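Local atomic coordinates of type III effector HopU1 (Pseudomonas syringae pv. tomato, PDB entry 3U0J), a protein that is a type III effector that probably transfers ADP-ribose from NAD+ to arginine residues of target proteins in the host plant. Residues Arg85-Pro89 / Glu90-Ala94; Arg49-Ala52 / Arg53-Val56. All coordinates share one frame; numbering follows the deposited sequence.

In the fold
From the N terminus, helix 41-52 runs into contact 2, a local turn where the helix gives way to strand 55-56, the edge of a small antiparallel sheet. After helices 65-71 and 75-80 the chain reaches contact 1, where a loop enters helix 89-99. The two contacts lie in series, neither nested nor crossing, and neither closes a long loop. The centres of contacts 1 and 2 are 16 Å apart; the nearest atoms of contacts 1 and 2 are about 6 Å apart and do not touch. Helices 41-52 and 89-99 join them: Arg44 and Phe47 meet residues of contact 1, while Met97 meets Ala51 and Leu54 of contact 2. Helix 65-71 packs on both contacts.

Contact 1 (Arg85-Pro89 / Glu90-Ala94); sequences RDVYP and EECSA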
ATOM      1  N   ARG A  85     -10.391  16.742   2.993  1.00 20.67           N
ATOM      2  CA  ARG A  85     -11.196  17.860   2.492  1.00 21.38           C
ATOM      3  C   ARG A  85     -11.215  17.903   0.987  1.00 19.19           C
ATOM      4  O   ARG A  85     -12.273  18.002   0.385  1.00 17.19           O
ATOM      5  CB  ARG A  85     -10.674  19.188   3.011  1.00 23.50           C
ATOM      6  CG  ARG A  85     -11.566  20.361   2.665  1.00 27.97           C
ATOM      7  CD  ARG A  85     -10.931  21.672   3.108  1.00 30.91           C
ATOM      8  NE  ARG A  85     -11.589  22.831   2.504  1.00 39.60           N
ATOM      9  CZ  ARG A  85     -12.583  23.525   3.061  1.00 37.97           C
ATOM     10  NH1 ARG A  85     -13.068  23.191   4.270  1.00 22.15           N
ATOM     11  NH2 ARG A  85     -13.089  24.561   2.396  1.00 39.12           N
ATOM     12  N   ASP A  86     -10.032  17.828   0.390  1.00 19.17           N
ATOM     13  CA  ASP A  86      -9.893  17.834  -1.061  1.00 18.63           C
ATOM     14  C   ASP A  86      -9.449  16.498  -1.619  1.00 19.81           C
ATOM     15  O   ASP A  86      -8.661  16.449  -2.558  1.00 22.74           O
ATOM     16  CB  ASP A  86      -8.913  18.911  -1.483  1.00 15.93           C
ATOM     17  CG  ASP A  86      -9.335  20.262  -1.007  1.00 25.37           C
ATOM     18  OD1 ASP A  86      -8.623  20.831  -0.152  1.00 39.27           O
ATOM     19  OD2 ASP A  86     -10.408  20.731  -1.445  1.00 27.38           O
ATOM     20  N   VAL A  87      -9.950  15.421  -1.027  1.00 17.86           N
ATOM     21  CA  VAL A  87      -9.705  14.086  -1.527  1.00 18.55           C
ATOM     22  C   VAL A  87     -11.040  13.495  -1.967  1.00 19.15           C
ATOM     23  O   VAL A  87     -12.015  13.545  -1.223  1.00 19.87           O
ATOM     24  CB  VAL A  87      -9.104  13.192  -0.435  1.00 18.63           C
ATOM     25  CG1 VAL A  87      -8.819  11.810  -0.996  1.00 14.78           C
ATOM     26  CG2 VAL A  87      -7.845  13.823   0.113  1.00 18.73           C
ATOM     27  N   TYR A  88     -11.087  12.927  -3.163  1.00 14.60           N
ATOM     28  CA  TYR A  88     -12.331  12.401  -3.692  1.00 13.29           C
ATOM     29  C   TYR A  88     -12.743  11.059  -3.089  1.00 15.30           C
ATOM     30  O   TYR A  88     -11.913  10.326  -2.556  1.00 17.43           O
ATOM     31  CB  TYR A  88     -12.235  12.311  -5.205  1.00 15.05           C
ATOM     32  CG  TYR A  88     -12.177  13.662  -5.868  1.00 15.87           C
ATOM     33  CD1 TYR A  88     -13.337  14.302  -6.280  1.00 15.18           C
ATOM     34  CD2 TYR A  88     -10.963  14.298  -6.087  1.00 18.03           C
ATOM     35  CE1 TYR A  88     -13.292  15.539  -6.889  1.00 18.97           C
ATOM     36  CE2 TYR A  88     -10.902  15.534  -6.706  1.00 16.55           C
ATOM     37  CZ  TYR A  88     -12.070  16.152  -7.101  1.00 22.51           C
ATOM     38  OH  TYR A  88     -12.016  17.385  -7.710  1.00 21.58           O
ATOM     39  N   PRO A  89     -14.049  10.746  -3.133  1.00 15.87           N
ATOM     40  CA  PRO A  89     -14.559   9.458  -2.657  1.00 12.52           C
ATOM     41  C   PRO A  89     -13.953   8.291  -3.436  1.00 13.37           C
ATOM     42  O   PRO A  89     -13.693   7.222  -2.880  1.00 13.05           O
ATOM     43  CB  PRO A  89     -16.050   9.556  -2.932  1.00 12.76           C
ATOM     44  CG  PRO A  89     -16.343  11.001  -2.868  1.00 19.24           C
ATOM     45  CD  PRO A  89     -15.137  11.690  -3.437  1.00 18.04           C
ATOM     46  N   GLU A  90     -13.727   8.496  -4.723  1.00 13.41           N
ATOM     47  CA  GLU A  90     -13.098   7.464  -5.530  1.00 13.93           C
ATOM     48  C   GLU A  90     -11.704   7.155  -4.968  1.00 14.43           C
ATOM     49  O   GLU A  90     -11.252   6.014  -5.006  1.00 15.54           O
ATOM     50  CB  GLU A  90     -13.051   7.873  -7.016  1.00 12.13           C
ATOM     51  CG  GLU A  90     -14.429   7.983  -7.688  1.00 13.09           C
ATOM     52  CD  GLU A  90     -15.152   9.339  -7.475  1.00 16.28           C
ATOM     53  OE1 GLU A  90     -14.732  10.151  -6.617  1.00 15.55           O
ATOM     54  OE2 GLU A  90     -16.154   9.593  -8.180  1.00 16.12           O
ATOM     55  N   GLU A  91     -11.038   8.162  -4.415  1.00 12.84           N
ATOM     56  CA  GLU A  91      -9.701   7.961  -3.871  1.00 13.35           C
ATOM     57  C   GLU A  91      -9.758   7.256  -2.526  1.00 13.37           C
ATOM     58  O   GLU A  91      -9.009   6.307  -2.264  1.00 12.44           O
ATOM     59  CB  GLU A  91      -8.946   9.285  -3.785  1.00 12.07           C
ATOM     60  CG  GLU A  91      -8.371   9.703  -5.117  1.00 13.61           C
ATOM     61  CD  GLU A  91      -8.310  11.204  -5.324  1.00 17.05           C
ATOM     62  OE1 GLU A  91      -8.884  11.954  -4.500  1.00 21.60           O
ATOM     63  OE2 GLU A  91      -7.674  11.639  -6.311  1.00 16.50           O
ATOM     64  N   CYS A  92     -10.666   7.699  -1.670  1.00 14.75           N
ATOM     65  CA  CYS A  92     -10.857   6.983  -0.412  1.00 17.68           C
ATOM     66  C   CYS A  92     -11.118   5.513  -0.693  1.00 14.55           C
ATOM     67  O   CYS A  92     -10.502   4.645  -0.087  1.00 14.82           O
ATOM     68  CB  CYS A  92     -12.003   7.584   0.389  1.00 16.55           C
ATOM     69  SG  CYS A  92     -11.628   9.236   0.945  1.00 18.16           S
ATOM     70  N   SER A  93     -12.021   5.253  -1.636  1.00 14.21           N
ATOM     71  CA  SER A  93     -12.410   3.890  -2.003  1.00 15.78           C
ATOM     72  C   SER A  93     -11.224   3.062  -2.503  1.00 16.12           C
ATOM     73  O   SER A  93     -11.108   1.876  -2.193  1.00 14.54           O
ATOM     74  CB  SER A  93     -13.523   3.910  -3.062  1.00 13.92           C
ATOM     75  OG  SER A  93     -14.649   4.631  -2.602  1.00 14.29           O
ATOM     76  N   ALA A  94     -10.353   3.687  -3.289  1.00 16.51           N
ATOM     77  CA  ALA A  94      -9.193   2.993  -3.796  1.00 12.42           C
ATOM     78  C   ALA A  94      -8.302   2.612  -2.608  1.00 15.83           C
ATOM     79  O   ALA A  94      -7.814   1.487  -2.528  1.00 16.05           O
ATOM     80  CB  ALA A  94      -8.463   3.843  -4.780  1.00 10.18           C
TER
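Tyr88 and Cys92 close the first turn of helix 89-99: Cys92 N donates to Tyr88 O over 3.0 Å, nearly straight at 166° and in the carbonyl plane, and Glu91 N adds a weak bond to the same oxygen. One residue on, Pro89 O takes Ser93 N at 2.9 Å and Ser93 OG at 2.8 Å. The two donors arrive from opposite faces of the carbonyl plane, and the serine hydroxyl thereby gives the Pro89 carbonyl a second donor beside the regular helical one. Tyr88 holds the N-cap position, with Pro89 starting the helix, a place where the missing proline N-H costs no helical bond. Glu91, the third helical residue, turns its carboxylate back so that Tyr88 N donates to Glu91 OE1 (2.8 Å, 154°), meeting that oxygen nearly head-on. This is the side-chain-to-backbone half of a capping box; a tyrosine supplies no hydroxyl close to the backbone for the reciprocal bond. Val87 and Cys92 occupy the positions of a hydrophobic staple, although Val87 CG1 and Cys92 SG lie a modest 4.3 Å apart. Val87 CG1 also rests against Glu91 OE1, at 3.5 Å. The Tyr88 ring runs alongside the Glu91 chain, its edge toward the same oxygen (Tyr88 CD2 to Glu91 OE1 3.5 Å) and its plane 63° from the carboxylate. Glu91 OE2 is held by a salt bridge to Arg157 and by the hydroxyls of Ser153 and Ser39, so this buried carboxylate ties the helix start to helix 145-162 and probably stays charged. Glu90, bent at its second torsion, folds its carboxylate back beside Pro89, with OE1 3.6 Å from Pro89 CD. Arg44 of helix 41-52 touches Glu90 and forms a cation-pi contact with the Tyr88 ring.

Contact 2 (Arg49-Ala52 / Arg53-Val56); sequences RFAA and RLHV
Leu54 folds back against the last turn of helix 41-52 and packs on Phe50 and Ala51, while Arg53, one residue earlier, lies on the outer surface of the same turn. Two successive i+3 to i backbone bonds, of the 3-10 type, lead out of the helix: Arg53 N donates to Phe50 O and Leu54 N to Ala51 O, each over 3.2 Å. In the second bond the donor stands 73° out of the carbonyl plane, well off the lone pairs, as the chain peels away from the helical path. The apolar side is the tight one. Leu54 packs against the Ala51 carbonyl oxygen, with CB 3.5 Å from Ala51 O. Both its methyls come near the Phe50 ring, the two side chains meeting at a slant; Leu54 CD2 is closest, 4.0 Å from Phe50 CZ, and Leu54 CD1 also lies 4.4 Å from Ala51 CB. Phe50 points away from the turn at its start, but with CG opposite the backbone N (chi1 160°) its ring swings back until the far end meets the leucine. Arg53 belongs to the looser, exposed side. A bend at chi3 (-47°) curls its chain back along the helix and lays one face of the guanidinium over Arg49 O, 3.8 Å above the plane; the oxygen lies over the centre of the group, an electrostatic approach and not a hydrogen bond. Arg49 itself sends its own guanidinium away from the turn, also on the exposed surface. Beyond Leu54 the chain becomes the edge strand 55-56, where His55 pairs through backbone hydrogen bonds with Ser104 of strand 103-108. Leu54 and Phe50 both pack on Leu116 of helix 116-126, Leu54 and Ala51 meet Met97 of helix 89-99, and Ala51 and Ala52 rest on Ile65 of helix 65-71.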
ATOM      1  N   ARG A  49     -16.177   2.443 -12.638  1.00 13.69           N
ATOM      2  CA  ARG A  49     -16.532   1.312 -13.483  1.00 15.05           C
ATOM      3  C   ARG A  49     -15.621   0.116 -13.230  1.00 17.33           C
ATOM      4  O   ARG A  49     -16.057  -1.030 -13.314  1.00 19.15           O
ATOM      5  CB  ARG A  49     -16.496   1.688 -14.980  1.00 17.58           C
ATOM      6  CG  ARG A  49     -17.801   2.287 -15.527  1.00 15.86           C
ATOM      7  CD  ARG A  49     -19.064   1.607 -14.956  1.00 13.04           C
ATOM      8  NE  ARG A  49     -20.215   2.499 -15.048  1.00 13.83           N
ATOM      9  CZ  ARG A  49     -21.422   2.227 -14.564  1.00 14.49           C
ATOM     10  NH1 ARG A  49     -21.639   1.062 -13.968  1.00  9.30           N
ATOM     11  NH2 ARG A  49     -22.414   3.118 -14.692  1.00 13.72           N
ATOM     12  N   PHE A  50     -14.353   0.390 -12.944  1.00 17.16           N
ATOM     13  CA  PHE A  50     -13.400  -0.660 -12.635  1.00 18.37           C
ATOM     14  C   PHE A  50     -13.847  -1.357 -11.390  1.00 18.84           C
ATOM     15  O   PHE A  50     -13.932  -2.589 -11.355  1.00 22.70           O
ATOM     16  CB  PHE A  50     -11.996  -0.092 -12.397  1.00 21.01           C
ATOM     17  CG  PHE A  50     -11.077  -1.019 -11.618  1.00 18.08           C
ATOM     18  CD1 PHE A  50     -10.384  -2.043 -12.254  1.00 21.20           C
ATOM     19  CD2 PHE A  50     -10.903  -0.864 -10.252  1.00 17.37           C
ATOM     20  CE1 PHE A  50      -9.532  -2.904 -11.534  1.00 17.41           C
ATOM     21  CE2 PHE A  50     -10.060  -1.715  -9.538  1.00 16.68           C
ATOM     22  CZ  PHE A  50      -9.372  -2.733 -10.190  1.00 15.57           C
ATOM     23  N   ALA A  51     -14.124  -0.561 -10.363  1.00 15.64           N
ATOM     24  CA  ALA A  51     -14.422  -1.099  -9.047  1.00 15.85           C
ATOM     25  C   ALA A  51     -15.769  -1.795  -9.021  1.00 18.13           C
ATOM     26  O   ALA A  51     -16.031  -2.649  -8.153  1.00 17.13           O
ATOM     27  CB  ALA A  51     -14.375   0.004  -7.996  1.00 15.47           C
ATOM     28  N   ALA A  52     -16.630  -1.420  -9.963  1.00 15.78           N
ATOM     29  CA  ALA A  52     -17.998  -1.908  -9.934  1.00 16.07           C
ATOM     30  C   ALA A  52     -17.996  -3.350 -10.369  1.00 20.64           C
ATOM     31  O   ALA A  52     -18.909  -4.110 -10.045  1.00 21.64           O
ATOM     32  CB  ALA A  52     -18.887  -1.081 -10.835  1.00 15.36           C
ATOM     33  N   ARG A  53     -16.951  -3.721 -11.098  1.00 20.91           N
ATOM     34  CA  ARG A  53     -16.806  -5.081 -11.602  1.00 24.69           C
ATOM     35  C   ARG A  53     -16.103  -6.033 -10.644  1.00 21.18           C
ATOM     36  O   ARG A  53     -16.114  -7.237 -10.869  1.00 21.84           O
ATOM     37  CB  ARG A  53     -16.073  -5.087 -12.946  1.00 29.44           C
ATOM     38  CG  ARG A  53     -16.973  -4.860 -14.165  1.00 36.61           C
ATOM     39  CD  ARG A  53     -16.197  -5.180 -15.454  1.00 48.31           C
ATOM     40  NE  ARG A  53     -14.876  -4.552 -15.418  1.00 47.16           N
ATOM     41  CZ  ARG A  53     -14.585  -3.390 -15.998  1.00 44.42           C
ATOM     42  NH1 ARG A  53     -15.520  -2.740 -16.691  1.00 43.68           N
ATOM     43  NH2 ARG A  53     -13.357  -2.885 -15.895  1.00 41.54           N
ATOM     44  N   LEU A  54     -15.486  -5.506  -9.589  1.00 18.76           N
ATOM     45  CA  LEU A  54     -14.817  -6.367  -8.616  1.00 17.88           C
ATOM     46  C   LEU A  54     -15.809  -7.290  -7.911  1.00 18.22           C
ATOM     47  O   LEU A  54     -16.960  -6.947  -7.695  1.00 23.18           O
ATOM     48  CB  LEU A  54     -14.068  -5.544  -7.563  1.00 16.74           C
ATOM     49  CG  LEU A  54     -12.947  -4.602  -8.003  1.00 16.36           C
ATOM     50  CD1 LEU A  54     -12.399  -3.789  -6.808  1.00 14.11           C
ATOM     51  CD2 LEU A  54     -11.868  -5.397  -8.645  1.00 15.62           C
ATOM     52  N   HIS A  55     -15.348  -8.463  -7.530  1.00 19.45           N
ATOM     53  CA  HIS A  55     -16.161  -9.341  -6.734  1.00 18.39           C
ATOM     54  C   HIS A  55     -15.907  -9.067  -5.273  1.00 20.52           C
ATOM     55  O   HIS A  55     -14.765  -8.873  -4.854  1.00 19.61           O
ATOM     56  CB  HIS A  55     -15.837 -10.790  -7.081  1.00 19.09           C
ATOM     57  CG  HIS A  55     -16.161 -11.135  -8.495  1.00 17.92           C
ATOM     58  ND1 HIS A  55     -15.204 -11.198  -9.482  1.00 23.40           N
ATOM     59  CD2 HIS A  55     -17.346 -11.374  -9.103  1.00 16.64           C
ATOM     60  CE1 HIS A  55     -15.779 -11.490 -10.637  1.00 20.99           C
ATOM     61  NE2 HIS A  55     -17.080 -11.597 -10.431  1.00 20.25           N
ATOM     62  N   VAL A  56     -16.976  -9.041  -4.494  1.00 24.78           N
ATOM     63  CA  VAL A  56     -16.836  -8.898  -3.055  1.00 22.61           C
ATOM     64  C   VAL A  56     -17.075 -10.234  -2.368  1.00 28.80           C
ATOM     65  O   VAL A  56     -17.983 -10.992  -2.746  1.00 27.14           O
ATOM     66  CB  VAL A  56     -17.817  -7.876  -2.487  1.00 22.41           C
ATOM     67  CG1 VAL A  56     -17.299  -7.374  -1.173  1.00 22.19           C
ATOM     68  CG2 VAL A  56     -18.008  -6.725  -3.468  1.00 24.50           C
TER